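Local coordinates for putative HpcE protein (Mycolicibacterium smegmatis, PDB 6V77) that is a zinc-binding member of the fumarylacetoacetate hydrolase (FAH) superfamily, built around mixed beta-sheets and present as a two-chain assembly of identical subunits, at residues S219-Y224 with D235-G240. Numbering follows the deposited sequence.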
ATOM      1  N   SER B 219       7.263  15.722 -11.625  1.00 21.26           N
ATOM      2  CA  SER B 219       6.256  16.710 -11.235  1.00 21.87           C
ATOM      3  C   SER B 219       4.879  16.301 -11.723  1.00 21.33           C
ATOM      4  O   SER B 219       3.875  16.514 -11.037  1.00 21.03           O
ATOM      5  CB  SER B 219       6.611  18.091 -11.797  1.00 22.89           C
ATOM      6  OG  SER B 219       7.782  18.591 -11.190  1.00 27.47           O
ATOM      7  N   ASN B 220       4.813  15.747 -12.928  1.00 21.50           N
ATOM      8  CA  ASN B 220       3.530  15.325 -13.471  1.00 23.93           C
ATOM      9  C   ASN B 220       2.969  14.149 -12.684  1.00 24.31           C
ATOM     10  O   ASN B 220       1.764  14.092 -12.419  1.00 22.40           O
ATOM     11  CB  ASN B 220       3.691  14.965 -14.948  1.00 25.75           C
ATOM     12  CG  ASN B 220       2.391  14.530 -15.582  1.00 34.40           C
ATOM     13  OD1 ASN B 220       2.053  13.352 -15.573  1.00 31.13           O
ATOM     14  ND2 ASN B 220       1.639  15.487 -16.114  1.00 46.77           N
ATOM     15  N   LEU B 221       3.827  13.195 -12.316  1.00 20.96           N
ATOM     16  CA  LEU B 221       3.389  12.078 -11.484  1.00 21.83           C
ATOM     17  C   LEU B 221       2.772  12.564 -10.173  1.00 21.32           C
ATOM     18  O   LEU B 221       1.708  12.096  -9.765  1.00 21.47           O
ATOM     19  CB  LEU B 221       4.568  11.156 -11.189  1.00 20.04           C
ATOM     20  CG  LEU B 221       5.146  10.373 -12.370  1.00 22.09           C
ATOM     21  CD1 LEU B 221       6.387   9.610 -11.897  1.00 22.31           C
ATOM     22  CD2 LEU B 221       4.094   9.413 -12.981  1.00 22.61           C
ATOM     23  N   ILE B 222       3.455  13.479  -9.485  1.00 19.66           N
ATOM     24  CA  ILE B 222       2.960  13.966  -8.196  1.00 19.41           C
ATOM     25  C   ILE B 222       1.615  14.655  -8.372  1.00 20.17           C
ATOM     26  O   ILE B 222       0.655  14.382  -7.637  1.00 20.26           O
ATOM     27  CB  ILE B 222       4.006  14.887  -7.549  1.00 19.26           C
ATOM     28  CG1 ILE B 222       5.197  14.038  -7.060  1.00 20.78           C
ATOM     29  CG2 ILE B 222       3.377  15.741  -6.449  1.00 21.62           C
ATOM     30  CD1 ILE B 222       6.452  14.880  -6.764  1.00 20.20           C
ATOM     31  N   ALA B 223       1.519  15.552  -9.359  1.00 21.79           N
ATOM     32  CA  ALA B 223       0.256  16.230  -9.642  1.00 21.62           C
ATOM     33  C   ALA B 223      -0.850  15.228  -9.953  1.00 23.44           C
ATOM     34  O   ALA B 223      -1.950  15.292  -9.382  1.00 21.91           O
ATOM     35  CB  ALA B 223       0.440  17.206 -10.808  1.00 22.38           C
ATOM     36  N   TYR B 224      -0.568  14.289 -10.855  1.00 22.41           N
ATOM     37  CA  TYR B 224      -1.564  13.309 -11.283  1.00 21.06           C
ATOM     38  C   TYR B 224      -2.050  12.460 -10.117  1.00 21.41           C
ATOM     39  O   TYR B 224      -3.260  12.351  -9.880  1.00 21.03           O
ATOM     40  CB  TYR B 224      -0.967  12.430 -12.390  1.00 21.32           C
ATOM     41  CG  TYR B 224      -1.934  11.388 -12.901  1.00 21.79           C
ATOM     42  CD1 TYR B 224      -2.941  11.736 -13.787  1.00 24.78           C
ATOM     43  CD2 TYR B 224      -1.842  10.064 -12.489  1.00 21.68           C
ATOM     44  CE1 TYR B 224      -3.846  10.785 -14.247  1.00 26.31           C
ATOM     45  CE2 TYR B 224      -2.741   9.093 -12.952  1.00 22.62           C
ATOM     46  CZ  TYR B 224      -3.742   9.477 -13.825  1.00 27.87           C
ATOM     47  OH  TYR B 224      -4.643   8.562 -14.306  1.00 28.06           O
ATOM     48  N   ASP B 235       5.808   9.120   1.776  1.00 18.40           N
ATOM     49  CA  ASP B 235       5.369   8.208   0.718  1.00 18.78           C
ATOM     50  C   ASP B 235       6.470   8.027  -0.326  1.00 19.78           C
ATOM     51  O   ASP B 235       7.308   8.904  -0.543  1.00 19.85           O
ATOM     52  CB  ASP B 235       4.112   8.730   0.002  1.00 22.37           C
ATOM     53  CG  ASP B 235       2.823   8.505   0.792  1.00 23.09           C
ATOM     54  OD1 ASP B 235       2.860   7.889   1.883  1.00 19.97           O
ATOM     55  OD2 ASP B 235       1.769   8.971   0.298  1.00 19.48           O
ATOM     56  N   VAL B 236       6.419   6.885  -1.013  1.00 18.45           N
ATOM     57  CA  VAL B 236       7.450   6.470  -1.962  1.00 19.06           C
ATOM     58  C   VAL B 236       6.834   6.357  -3.349  1.00 20.29           C
ATOM     59  O   VAL B 236       5.750   5.775  -3.504  1.00 21.51           O
ATOM     60  CB  VAL B 236       8.081   5.130  -1.532  1.00 21.78           C
ATOM     61  CG1 VAL B 236       8.852   4.472  -2.707  1.00 22.01           C
ATOM     62  CG2 VAL B 236       9.009   5.358  -0.357  1.00 23.21           C
ATOM     63  N   ILE B 237       7.525   6.902  -4.355  1.00 19.71           N
ATOM     64  CA  ILE B 237       7.138   6.733  -5.756  1.00 19.21           C
ATOM     65  C   ILE B 237       8.284   6.061  -6.500  1.00 19.99           C
ATOM     66  O   ILE B 237       9.391   6.613  -6.567  1.00 19.90           O
ATOM     67  CB  ILE B 237       6.793   8.066  -6.437  1.00 18.92           C
ATOM     68  CG1 ILE B 237       5.721   8.821  -5.660  1.00 19.44           C
ATOM     69  CG2 ILE B 237       6.282   7.806  -7.856  1.00 19.20           C
ATOM     70  CD1 ILE B 237       5.503  10.221  -6.253  1.00 20.09           C
ATOM     71  N   PHE B 238       8.016   4.868  -7.045  1.00 19.41           N
ATOM     72  CA  PHE B 238       8.889   4.216  -8.018  1.00 20.69           C
ATOM     73  C   PHE B 238       8.496   4.755  -9.392  1.00 21.80           C
ATOM     74  O   PHE B 238       7.400   4.459  -9.872  1.00 22.84           O
ATOM     75  CB  PHE B 238       8.686   2.705  -7.945  1.00 21.47           C
ATOM     76  CG  PHE B 238       9.450   2.035  -6.844  1.00 21.79           C
ATOM     77  CD1 PHE B 238      10.715   1.475  -7.118  1.00 20.31           C
ATOM     78  CD2 PHE B 238       8.927   1.924  -5.564  1.00 26.40           C
ATOM     79  CE1 PHE B 238      11.433   0.838  -6.115  1.00 24.84           C
ATOM     80  CE2 PHE B 238       9.641   1.289  -4.562  1.00 24.67           C
ATOM     81  CZ  PHE B 238      10.895   0.753  -4.838  1.00 23.93           C
ATOM     82  N   THR B 239       9.363   5.571 -10.013  1.00 20.74           N
ATOM     83  CA  THR B 239       8.907   6.423 -11.116  1.00 21.61           C
ATOM     84  C   THR B 239       8.862   5.717 -12.464  1.00 24.47           C
ATOM     85  O   THR B 239       8.410   6.331 -13.445  1.00 24.66           O
ATOM     86  CB  THR B 239       9.776   7.684 -11.247  1.00 20.22           C
ATOM     87  OG1 THR B 239      11.153   7.325 -11.471  1.00 22.61           O
ATOM     88  CG2 THR B 239       9.651   8.560  -9.993  1.00 22.11           C
ATOM     89  N   GLY B 240       9.295   4.459 -12.536  1.00 24.97           N
ATOM     90  CA  GLY B 240       9.296   3.725 -13.792  1.00 24.06           C
ATOM     91  C   GLY B 240      10.695   3.352 -14.244  1.00 22.14           C
ATOM     92  O   GLY B 240      11.672   3.911 -13.742  1.00 25.35           O
TER
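Ile237 meets Leu221 and Ile222 through its two separate branches, joining one face of helix 218-226 to strand 236-238. From CB, which points at the helix, the side chain forks. CG2 turns to Leu221, with a loose approach of 4.4 Å to Leu221 CD1. CG1 lies anti to the carbonyl carbon (chi1 -55°), and the chain continues extended to CD1. That methyl reaches the flank of Ile222, 3.9 Å from Ile222 CG1; the two isoleucines cross at about a right angle. In this FAH-type domain, strand 236-238 runs inside a mixed sheet, parallel to strand 72-76 and antiparallel to strand 118-128, and the helix packs on it with no hydrogen bond between the two segments. Just past the strand, Thr239 meets the same Leu221 methyl: Leu221 CD1 rests 3.9 Å from Thr239 CG2 and 4.0 Å from Thr239 CB. The hydroxyl OG1 of Thr239 is used differently, hydrogen-bonding Leu124 O on strand 118-128. The Thr239 side chain lies about 8 Å from the zinc ion, and Gly240 N hydrogen-bonds OE1 of the zinc ligand Glu123.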